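Local coordinates for protein separin (Saccharomyces cerevisiae, PDB 5U1T) that acts as a caspase-like cysteine protease that cleaves the MCD1/SCC1 subunit of cohesin at the onset of anaphase, and is held inactive by securin during most of the cell cycle, at residues P716-I721 with I736-K741; I742-A747 with S793-Q798; A759-R764 with N1092-E1097. All blocks are in the same frame, centred on the assembly; numbering follows the deposited sequence.

Contact 1: P716-I721 with I736-K741; sequences PELFDI and ILLNIK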
loop_
_atom_site.group_PDB
_atom_site.type_symbol
_atom_site.label_atom_id
_atom_site.label_comp_id
_atom_site.label_asym_id
_atom_site.label_seq_id
_atom_site.Cartn_x
_atom_site.Cartn_y
_atom_site.Cartn_z
ATOM N N PRO A 716 -17.798 0.880 12.361
ATOM C CA PRO A 716 -18.299 1.472 11.113
ATOM C C PRO A 716 -17.302 2.442 10.486
ATOM O O PRO A 716 -17.133 2.463 9.265
ATOM C CB PRO A 716 -19.568 2.218 11.559
ATOM C CG PRO A 716 -19.999 1.533 12.778
ATOM C CD PRO A 716 -18.737 1.096 13.473
ATOM N N GLU A 717 -16.632 3.222 11.324
ATOM C CA GLU A 717 -15.755 4.264 10.825
ATOM C C GLU A 717 -14.538 3.665 10.119
ATOM O O GLU A 717 -13.755 4.392 9.506
ATOM C CB GLU A 717 -15.320 5.211 11.961
ATOM C CG GLU A 717 -14.642 4.522 13.140
ATOM C CD GLU A 717 -15.616 4.047 14.233
ATOM O OE1 GLU A 717 -16.645 3.410 13.906
ATOM O OE2 GLU A 717 -15.345 4.301 15.433
ATOM N N LEU A 718 -14.386 2.344 10.188
ATOM C CA LEU A 718 -13.342 1.665 9.424
ATOM C C LEU A 718 -13.717 1.677 7.960
ATOM O O LEU A 718 -12.900 1.398 7.089
ATOM C CB LEU A 718 -13.141 0.222 9.893
ATOM C CG LEU A 718 -12.489 -0.030 11.247
ATOM C CD1 LEU A 718 -12.259 -1.509 11.446
ATOM C CD2 LEU A 718 -11.189 0.745 11.349
ATOM N N PHE A 719 -14.975 2.005 7.702
ATOM C CA PHE A 719 -15.525 1.930 6.362
ATOM C C PHE A 719 -16.175 3.243 5.959
ATOM O O PHE A 719 -17.075 3.264 5.122
ATOM C CB PHE A 719 -16.533 0.789 6.282
ATOM C CG PHE A 719 -15.986 -0.530 6.757
ATOM C CD1 PHE A 719 -16.057 -0.890 8.098
ATOM C CD2 PHE A 719 -15.388 -1.407 5.866
ATOM C CE1 PHE A 719 -15.541 -2.096 8.537
ATOM C CE2 PHE A 719 -14.883 -2.615 6.299
ATOM C CZ PHE A 719 -14.958 -2.957 7.638
ATOM N N ASP A 720 -15.720 4.339 6.564
ATOM C CA ASP A 720 -16.241 5.654 6.223
ATOM C C ASP A 720 -15.349 6.324 5.199
ATOM O O ASP A 720 -14.641 7.280 5.501
ATOM C CB ASP A 720 -16.363 6.531 7.455
ATOM C CG ASP A 720 -17.090 7.820 7.169
ATOM O OD1 ASP A 720 -17.796 7.887 6.133
ATOM O OD2 ASP A 720 -16.962 8.755 7.985
ATOM N N ILE A 721 -15.407 5.812 3.977
ATOM C CA ILE A 721 -14.536 6.275 2.910
ATOM C C ILE A 721 -14.975 7.630 2.368
ATOM O O ILE A 721 -14.273 8.236 1.557
ATOM C CB ILE A 721 -14.474 5.249 1.765
ATOM C CG1 ILE A 721 -15.874 4.757 1.405
ATOM C CG2 ILE A 721 -13.619 4.076 2.171
ATOM C CD1 ILE A 721 -16.433 5.364 0.147
ATOM N N ILE A 736 -9.120 4.704 3.919
ATOM C CA ILE A 736 -9.242 4.398 2.509
ATOM C C ILE A 736 -8.258 3.302 2.148
ATOM O O ILE A 736 -8.604 2.370 1.438
ATOM C CB ILE A 736 -8.998 5.634 1.625
ATOM C CG1 ILE A 736 -10.000 6.739 1.960
ATOM C CG2 ILE A 736 -9.144 5.278 0.168
ATOM C CD1 ILE A 736 -9.827 7.993 1.106
ATOM N N LEU A 737 -7.035 3.405 2.658
ATOM C CA LEU A 737 -6.029 2.370 2.426
ATOM C C LEU A 737 -6.473 1.005 2.956
ATOM O O LEU A 737 -6.166 -0.017 2.350
ATOM C CB LEU A 737 -4.695 2.755 3.062
ATOM C CG LEU A 737 -3.945 3.924 2.430
ATOM C CD1 LEU A 737 -2.759 4.312 3.301
ATOM C CD2 LEU A 737 -3.492 3.604 1.019
ATOM N N LEU A 738 -7.187 0.988 4.082
ATOM C CA LEU A 738 -7.693 -0.267 4.633
ATOM C C LEU A 738 -8.644 -0.923 3.642
ATOM O O LEU A 738 -8.564 -2.126 3.373
ATOM C CB LEU A 738 -8.410 -0.044 5.969
ATOM C CG LEU A 738 -9.062 -1.298 6.550
ATOM C CD1 LEU A 738 -8.017 -2.206 7.156
ATOM C CD2 LEU A 738 -10.144 -0.958 7.549
ATOM N N ASN A 739 -9.552 -0.113 3.107
ATOM C CA ASN A 739 -10.579 -0.609 2.213
ATOM C C ASN A 739 -9.985 -0.988 0.867
ATOM O O ASN A 739 -10.495 -1.860 0.191
ATOM C CB ASN A 739 -11.693 0.423 2.053
ATOM C CG ASN A 739 -12.619 0.483 3.272
ATOM O OD1 ASN A 739 -12.304 1.132 4.271
ATOM N ND2 ASN A 739 -13.769 -0.174 3.185
ATOM N N ILE A 740 -8.894 -0.337 0.491
ATOM C CA ILE A 740 -8.179 -0.698 -0.715
ATOM C C ILE A 740 -7.604 -2.101 -0.547
ATOM O O ILE A 740 -7.743 -2.965 -1.420
ATOM C CB ILE A 740 -7.063 0.310 -1.025
ATOM C CG1 ILE A 740 -7.678 1.613 -1.558
ATOM C CG2 ILE A 740 -6.049 -0.287 -1.993
ATOM C CD1 ILE A 740 -6.687 2.745 -1.837
ATOM N N LYS A 741 -6.982 -2.324 0.603
ATOM C CA LYS A 741 -6.379 -3.608 0.917
ATOM C C LYS A 741 -7.432 -4.714 1.009
ATOM O O LYS A 741 -7.160 -5.845 0.635
ATOM C CB LYS A 741 -5.595 -3.512 2.225
ATOM C CG LYS A 741 -4.514 -4.545 2.410
ATOM C CD LYS A 741 -3.959 -4.478 3.806
ATOM C CE LYS A 741 -2.982 -5.590 4.060
ATOM N NZ LYS A 741 -2.626 -5.659 5.487
#
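Leu738 turns its CG to the side opposite the backbone N (chi1 175°), and this carries CD2 out toward Leu718. Asn739 places CG opposite its carbonyl carbon (chi1 -76°), which turns the amide into the bend made by residues 718-721. There the amide meets three residues of the loop. Asn739 CG lies 3.9 Å from Leu718 O and 3.9 Å from Ile721 CG2. The Phe719 ring approaches with its CD2-CE2 side, and the ring and amide planes stand nearly perpendicular. Beside this, Leu718 CB rests 4.0 Å from Leu738 CD2, which also lies 3.7 Å from Leu718 O. The loop follows helix 700-714 and folds back on helix 729-752, the next helix of the all-helical region of separase. It opens with a short 3-10 turn, closed by the bond from Phe719 N to Pro716 O (2.7 Å). Helix 680-689 covers the leucine side, where Leu684 touches both Leu718 and Leu738. At the far end of the loop, Ile721 points its CB toward the helix while CD1 leads away. Its CG2 is the branch that touches: chi1 of 46° sets CG2 opposite the carbonyl carbon and against Asn739, and the two side chains cross at about a right angle. Ile721 CG2 also comes within 4.5 Å of Ile736 CG1. Outside the two segments, the Ile721 side chain meets Phe1098, which comes from a loop far along the chain.

Contact 2: I742-A747 with S793-Q798; sequences IFNESA and SFSFFQ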
loop_
_atom_site.group_PDB
_atom_site.type_symbol
_atom_site.label_atom_id
_atom_site.label_comp_id
_atom_site.label_asym_id
_atom_site.label_seq_id
_atom_site.Cartn_x
_atom_site.Cartn_y
_atom_site.Cartn_z
ATOM N N ILE A 742 -8.625 -4.397 1.502
ATOM C CA ILE A 742 -9.667 -5.405 1.602
ATOM C C ILE A 742 -10.071 -5.865 0.210
ATOM O O ILE A 742 -10.086 -7.060 -0.067
ATOM C CB ILE A 742 -10.897 -4.894 2.355
ATOM C CG1 ILE A 742 -10.591 -4.733 3.848
ATOM C CG2 ILE A 742 -12.032 -5.863 2.199
ATOM C CD1 ILE A 742 -11.721 -4.101 4.643
ATOM N N PHE A 743 -10.355 -4.911 -0.674
ATOM C CA PHE A 743 -10.739 -5.223 -2.055
ATOM C C PHE A 743 -9.642 -5.914 -2.874
ATOM O O PHE A 743 -9.939 -6.693 -3.763
ATOM C CB PHE A 743 -11.185 -3.948 -2.787
ATOM C CG PHE A 743 -12.547 -3.474 -2.389
ATOM C CD1 PHE A 743 -13.614 -4.357 -2.341
ATOM C CD2 PHE A 743 -12.761 -2.155 -2.038
ATOM C CE1 PHE A 743 -14.882 -3.925 -1.949
ATOM C CE2 PHE A 743 -14.021 -1.714 -1.639
ATOM C CZ PHE A 743 -15.087 -2.604 -1.597
ATOM N N ASN A 744 -8.384 -5.619 -2.570
ATOM C CA ASN A 744 -7.260 -6.262 -3.227
ATOM C C ASN A 744 -7.161 -7.743 -2.878
ATOM O O ASN A 744 -6.903 -8.573 -3.747
ATOM C CB ASN A 744 -5.950 -5.559 -2.860
ATOM C CG ASN A 744 -5.450 -4.645 -3.955
ATOM O OD1 ASN A 744 -5.946 -4.671 -5.081
ATOM N ND2 ASN A 744 -4.453 -3.830 -3.636
ATOM N N GLU A 745 -7.362 -8.078 -1.608
ATOM C CA GLU A 745 -7.269 -9.472 -1.207
ATOM C C GLU A 745 -8.531 -10.220 -1.581
ATOM O O GLU A 745 -8.502 -11.428 -1.829
ATOM C CB GLU A 745 -6.996 -9.593 0.282
ATOM C CG GLU A 745 -5.533 -9.418 0.576
ATOM C CD GLU A 745 -4.767 -10.709 0.459
ATOM O OE1 GLU A 745 -3.710 -10.730 -0.199
ATOM O OE2 GLU A 745 -5.210 -11.702 1.048
ATOM N N SER A 746 -9.635 -9.491 -1.630
ATOM C CA SER A 746 -10.891 -10.081 -2.028
ATOM C C SER A 746 -10.848 -10.519 -3.496
ATOM O O SER A 746 -11.461 -11.522 -3.877
ATOM C CB SER A 746 -12.031 -9.112 -1.798
ATOM O OG SER A 746 -13.254 -9.797 -1.946
ATOM N N ALA A 747 -10.113 -9.765 -4.307
ATOM C CA ALA A 747 -9.854 -10.168 -5.679
ATOM C C ALA A 747 -9.106 -11.509 -5.709
ATOM O O ALA A 747 -9.481 -12.415 -6.459
ATOM C CB ALA A 747 -9.060 -9.095 -6.422
ATOM N N SER A 793 0.592 -1.502 -6.827
ATOM C CA SER A 793 1.335 -2.426 -7.668
ATOM C C SER A 793 0.667 -3.791 -7.603
ATOM O O SER A 793 0.608 -4.499 -8.597
ATOM C CB SER A 793 2.811 -2.506 -7.248
ATOM O OG SER A 793 2.930 -2.686 -5.850
ATOM N N PHE A 794 0.143 -4.125 -6.428
ATOM C CA PHE A 794 -0.561 -5.379 -6.198
ATOM C C PHE A 794 -1.758 -5.481 -7.135
ATOM O O PHE A 794 -1.959 -6.508 -7.785
ATOM C CB PHE A 794 -1.014 -5.480 -4.736
ATOM C CG PHE A 794 -1.851 -6.702 -4.422
ATOM C CD1 PHE A 794 -3.174 -6.812 -4.868
ATOM C CD2 PHE A 794 -1.335 -7.721 -3.641
ATOM C CE1 PHE A 794 -3.946 -7.928 -4.571
ATOM C CE2 PHE A 794 -2.104 -8.839 -3.326
ATOM C CZ PHE A 794 -3.410 -8.942 -3.794
ATOM N N SER A 795 -2.561 -4.421 -7.194
ATOM C CA SER A 795 -3.777 -4.489 -7.974
ATOM C C SER A 795 -3.462 -4.568 -9.476
ATOM O O SER A 795 -4.193 -5.217 -10.197
ATOM C CB SER A 795 -4.697 -3.314 -7.656
ATOM O OG SER A 795 -4.289 -2.177 -8.362
ATOM N N PHE A 796 -2.374 -3.975 -9.957
ATOM C CA PHE A 796 -1.950 -4.266 -11.335
ATOM C C PHE A 796 -1.525 -5.735 -11.542
ATOM O O PHE A 796 -2.002 -6.387 -12.460
ATOM C CB PHE A 796 -0.814 -3.343 -11.773
ATOM C CG PHE A 796 -1.289 -2.012 -12.288
ATOM C CD1 PHE A 796 -1.810 -1.898 -13.576
ATOM C CD2 PHE A 796 -1.239 -0.880 -11.476
ATOM C CE1 PHE A 796 -2.267 -0.678 -14.057
ATOM C CE2 PHE A 796 -1.693 0.342 -11.943
ATOM C CZ PHE A 796 -2.205 0.449 -13.240
ATOM N N PHE A 797 -0.633 -6.241 -10.697
ATOM C CA PHE A 797 -0.311 -7.656 -10.678
ATOM C C PHE A 797 -1.596 -8.519 -10.699
ATOM O O PHE A 797 -1.757 -9.396 -11.545
ATOM C CB PHE A 797 0.534 -8.010 -9.447
ATOM C CG PHE A 797 1.848 -7.270 -9.356
ATOM C CD1 PHE A 797 2.373 -6.588 -10.445
ATOM C CD2 PHE A 797 2.566 -7.259 -8.160
ATOM C CE1 PHE A 797 3.597 -5.898 -10.335
ATOM C CE2 PHE A 797 3.779 -6.583 -8.045
ATOM C CZ PHE A 797 4.301 -5.908 -9.135
ATOM N N GLN A 798 -2.518 -8.246 -9.789
ATOM C CA GLN A 798 -3.720 -9.048 -9.695
ATOM C C GLN A 798 -4.566 -9.011 -10.975
ATOM O O GLN A 798 -5.012 -10.051 -11.448
ATOM C CB GLN A 798 -4.570 -8.598 -8.506
ATOM C CG GLN A 798 -5.457 -9.693 -7.937
ATOM C CD GLN A 798 -4.723 -11.027 -7.839
ATOM O OE1 GLN A 798 -3.792 -11.198 -7.044
ATOM N NE2 GLN A 798 -5.122 -11.974 -8.685
#
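Asn744 sends its ND2 to Ser791 O for a hydrogen bond, one turn ahead of Ser795, while the same ND2 lies 3.5 Å from Phe794 CD1. The two segments belong to helices 729-752 and 782-805, which run nearly parallel in the helical domain, with helix 756-775 between them in sequence. The axes of the two segments cross at 22° and approach to 10.1 Å. Phe794 carries its ring to the neighbouring helix by setting CG opposite the backbone N (chi1 175°). The CD1-CE1 side of the ring slides past the Asn744 side chain, whose amide plane is tilted 40° from it. Asn744 O sits at the ring edge, near its plane, beside CE1. Glu745, bent at chi2, brings OE1 obliquely to 4.0 Å from Phe794 CE2. An alanine at Phe794 would remove the ring and is likely to leave a gap beside Asn744, whose amide would lose the ring it lies against but could keep its bond to Ser791 O. Asn744 OD1 faces Ser795 CB at 3.2 Å; the Ser795 hydroxyl is hydrogen-bonded to Leu792 O. One turn further on, Ala747 CB meets Gln798 CG at 4.0 Å.

Contact 3: A759-R764 with N1092-E1097; sequences AVIDCR and NKNYRE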
loop_
_atom_site.group_PDB
_atom_site.type_symbol
_atom_site.label_atom_id
_atom_site.label_comp_id
_atom_site.label_asym_id
_atom_site.label_seq_id
_atom_site.Cartn_x
_atom_site.Cartn_y
_atom_site.Cartn_z
ATOM N N ALA A 759 -13.899 -10.965 -9.112
ATOM C CA ALA A 759 -12.502 -10.620 -8.813
ATOM C C ALA A 759 -12.035 -9.419 -9.639
ATOM O O ALA A 759 -11.299 -8.574 -9.149
ATOM C CB ALA A 759 -11.588 -11.801 -9.055
ATOM N N VAL A 760 -12.464 -9.352 -10.896
ATOM C CA VAL A 760 -12.129 -8.211 -11.747
ATOM C C VAL A 760 -12.753 -6.949 -11.170
ATOM O O VAL A 760 -12.102 -5.913 -11.109
ATOM C CB VAL A 760 -12.604 -8.397 -13.210
ATOM C CG1 VAL A 760 -12.498 -7.090 -13.981
ATOM C CG2 VAL A 760 -11.787 -9.460 -13.893
ATOM N N ILE A 761 -14.007 -7.046 -10.736
ATOM C CA ILE A 761 -14.716 -5.896 -10.190
ATOM C C ILE A 761 -14.050 -5.379 -8.916
ATOM O O ILE A 761 -13.840 -4.174 -8.776
ATOM C CB ILE A 761 -16.176 -6.227 -9.905
ATOM C CG1 ILE A 761 -16.868 -6.588 -11.217
ATOM C CG2 ILE A 761 -16.866 -5.055 -9.222
ATOM C CD1 ILE A 761 -18.339 -6.895 -11.080
ATOM N N ASP A 762 -13.709 -6.293 -8.008
ATOM C CA ASP A 762 -13.021 -5.947 -6.772
ATOM C C ASP A 762 -11.773 -5.131 -7.058
ATOM O O ASP A 762 -11.660 -3.978 -6.625
ATOM C CB ASP A 762 -12.653 -7.201 -5.987
ATOM C CG ASP A 762 -13.844 -7.813 -5.287
ATOM O OD1 ASP A 762 -14.933 -7.194 -5.274
ATOM O OD2 ASP A 762 -13.691 -8.924 -4.734
ATOM N N CYS A 763 -10.846 -5.751 -7.778
ATOM C CA CYS A 763 -9.646 -5.099 -8.293
ATOM C C CYS A 763 -9.865 -3.680 -8.786
ATOM O O CYS A 763 -9.036 -2.809 -8.559
ATOM C CB CYS A 763 -9.071 -5.916 -9.450
ATOM S SG CYS A 763 -7.641 -6.846 -9.009
ATOM N N ARG A 764 -10.974 -3.458 -9.480
ATOM C CA ARG A 764 -11.240 -2.154 -10.072
ATOM C C ARG A 764 -11.721 -1.150 -9.022
ATOM O O ARG A 764 -11.473 0.043 -9.149
ATOM C CB ARG A 764 -12.259 -2.285 -11.207
ATOM C CG ARG A 764 -11.764 -3.148 -12.386
ATOM C CD ARG A 764 -10.835 -2.391 -13.324
ATOM N NE ARG A 764 -11.473 -1.153 -13.747
ATOM C CZ ARG A 764 -11.190 0.040 -13.232
ATOM N NH1 ARG A 764 -11.845 1.113 -13.659
ATOM N NH2 ARG A 764 -10.255 0.162 -12.287
ATOM N N ASN A 1092 -20.736 -0.339 -15.809
ATOM C CA ASN A 1092 -19.614 0.374 -15.197
ATOM C C ASN A 1092 -19.899 0.937 -13.804
ATOM O O ASN A 1092 -18.973 1.355 -13.118
ATOM C CB ASN A 1092 -19.140 1.499 -16.124
ATOM C CG ASN A 1092 -18.120 1.012 -17.145
ATOM O OD1 ASN A 1092 -18.445 0.743 -18.311
ATOM N ND2 ASN A 1092 -16.883 0.867 -16.701
ATOM N N LYS A 1093 -21.162 0.934 -13.381
ATOM C CA LYS A 1093 -21.511 1.340 -12.017
ATOM C C LYS A 1093 -20.931 0.370 -10.979
ATOM O O LYS A 1093 -20.720 0.742 -9.810
ATOM C CB LYS A 1093 -23.035 1.433 -11.835
ATOM C CG LYS A 1093 -23.683 0.176 -11.222
ATOM C CD LYS A 1093 -25.177 0.383 -10.927
ATOM C CE LYS A 1093 -25.839 -0.876 -10.332
ATOM N NZ LYS A 1093 -25.694 -2.097 -11.184
ATOM N N ASN A 1094 -20.677 -0.867 -11.414
ATOM C CA ASN A 1094 -20.185 -1.934 -10.538
ATOM C C ASN A 1094 -18.775 -1.671 -10.033
ATOM O O ASN A 1094 -18.401 -2.088 -8.936
ATOM C CB ASN A 1094 -20.220 -3.280 -11.267
ATOM C CG ASN A 1094 -21.628 -3.853 -11.385
ATOM O OD1 ASN A 1094 -21.886 -4.971 -10.940
ATOM N ND2 ASN A 1094 -22.546 -3.088 -11.982
ATOM N N TYR A 1095 -17.999 -0.963 -10.841
ATOM C CA TYR A 1095 -16.623 -0.646 -10.501
ATOM C C TYR A 1095 -16.505 0.493 -9.479
ATOM O O TYR A 1095 -15.422 0.733 -8.938
ATOM C CB TYR A 1095 -15.853 -0.302 -11.774
ATOM C CG TYR A 1095 -15.840 -1.432 -12.774
ATOM C CD1 TYR A 1095 -15.590 -2.734 -12.371
ATOM C CD2 TYR A 1095 -16.102 -1.201 -14.120
ATOM C CE1 TYR A 1095 -15.579 -3.781 -13.288
ATOM C CE2 TYR A 1095 -16.098 -2.241 -15.047
ATOM C CZ TYR A 1095 -15.834 -3.529 -14.624
ATOM O OH TYR A 1095 -15.827 -4.572 -15.533
ATOM N N ARG A 1096 -17.611 1.178 -9.197
ATOM C CA ARG A 1096 -17.569 2.315 -8.276
ATOM C C ARG A 1096 -18.574 2.236 -7.119
ATOM O O ARG A 1096 -18.975 3.266 -6.568
ATOM C CB ARG A 1096 -17.783 3.621 -9.053
ATOM C CG ARG A 1096 -16.481 4.308 -9.434
ATOM C CD ARG A 1096 -16.635 5.172 -10.685
ATOM N NE ARG A 1096 -15.345 5.362 -11.362
ATOM C CZ ARG A 1096 -15.171 6.036 -12.500
ATOM N NH1 ARG A 1096 -13.951 6.139 -13.027
ATOM N NH2 ARG A 1096 -16.208 6.605 -13.110
ATOM N N GLU A 1097 -18.967 1.027 -6.729
ATOM C CA GLU A 1097 -19.870 0.880 -5.588
ATOM C C GLU A 1097 -19.183 0.107 -4.453
ATOM O O GLU A 1097 -18.842 -1.066 -4.601
ATOM C CB GLU A 1097 -21.181 0.219 -6.034
ATOM C CG GLU A 1097 -22.074 1.193 -6.837
ATOM C CD GLU A 1097 -23.308 0.537 -7.469
ATOM O OE1 GLU A 1097 -24.351 1.229 -7.604
ATOM O OE2 GLU A 1097 -23.238 -0.661 -7.844
#
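Tyr1095 meets Ile761 and Arg764 of helix 756-775; Arg764 NE lies over one face of its ring. Arg764 is folded, not extended. Its chain bends at chi2 (-80°) and again at chi3 (-53°), and these turns bring NE back over the tyrosine ring. The aliphatic part does the closer touching: Arg764 CB is 3.6 Å and Arg764 CG 3.8 Å from Tyr1095 CD1. The guanidinium plane is tilted 36° from the ring, and Arg764 CZ stands 5.3 Å from the ring centroid of Tyr1095. This is a long cation-pi pair, at most a weak attraction. The stronger polar partner of NE is a backbone group of the other protein chain in the assembly, presumably securin. Tyr1095 also packs on an acidic side chain of that other chain. The contact joins parts of separin more than 300 residues apart. A helix of the helical domain meets the loop between helices 1075-1088 and 1111-1127, whose residues 1092-1095 have helical backbone angles but lack the regular hydrogen bonds. Ile761 keeps its chain extended, with CD1 opposite CA. The Ile761 and Tyr1095 side chains cross at about a right angle, with Ile761 CG1 3.7 Å from Tyr1095 CE1, and Ile761 CA sits in the ring plane at the edge. Ile761 CG2 faces Asn1094 O at 3.4 Å, while Ile761 CD1 reaches 4.0 Å from Asn1094 OD1. Val760 CG1 comes within 4.5 Å of Tyr1095 OH. Tyr1095 O accepts a hydrogen bond from Asn768 ND2, on helix 756-775.

Overall arrangement
Between them the three contacts use the consecutive helices 729-752, 756-775 and 782-805. Contacts 1 and 2 share helix 729-752; their centres are 15 Å apart, and Phe719 CE2 touches Ile742 CD1 at 3.9 Å. Contacts 2 and 3 are nearer, with centres 12 Å apart. Ser746 OG and Asp762 OD2, 3.0 Å apart, probably share a hydrogen bond, and Gln798 CB packs 3.6 Å from Cys763 SG. Helix 756-775 thus meets both helices of contact 2. Contacts 1 and 3 do not touch; their nearest atoms are about 7 Å apart. Contact 3 alone crosses to the late loop 1092-1097. None lies at Cys1497, the active-site cysteine by similarity.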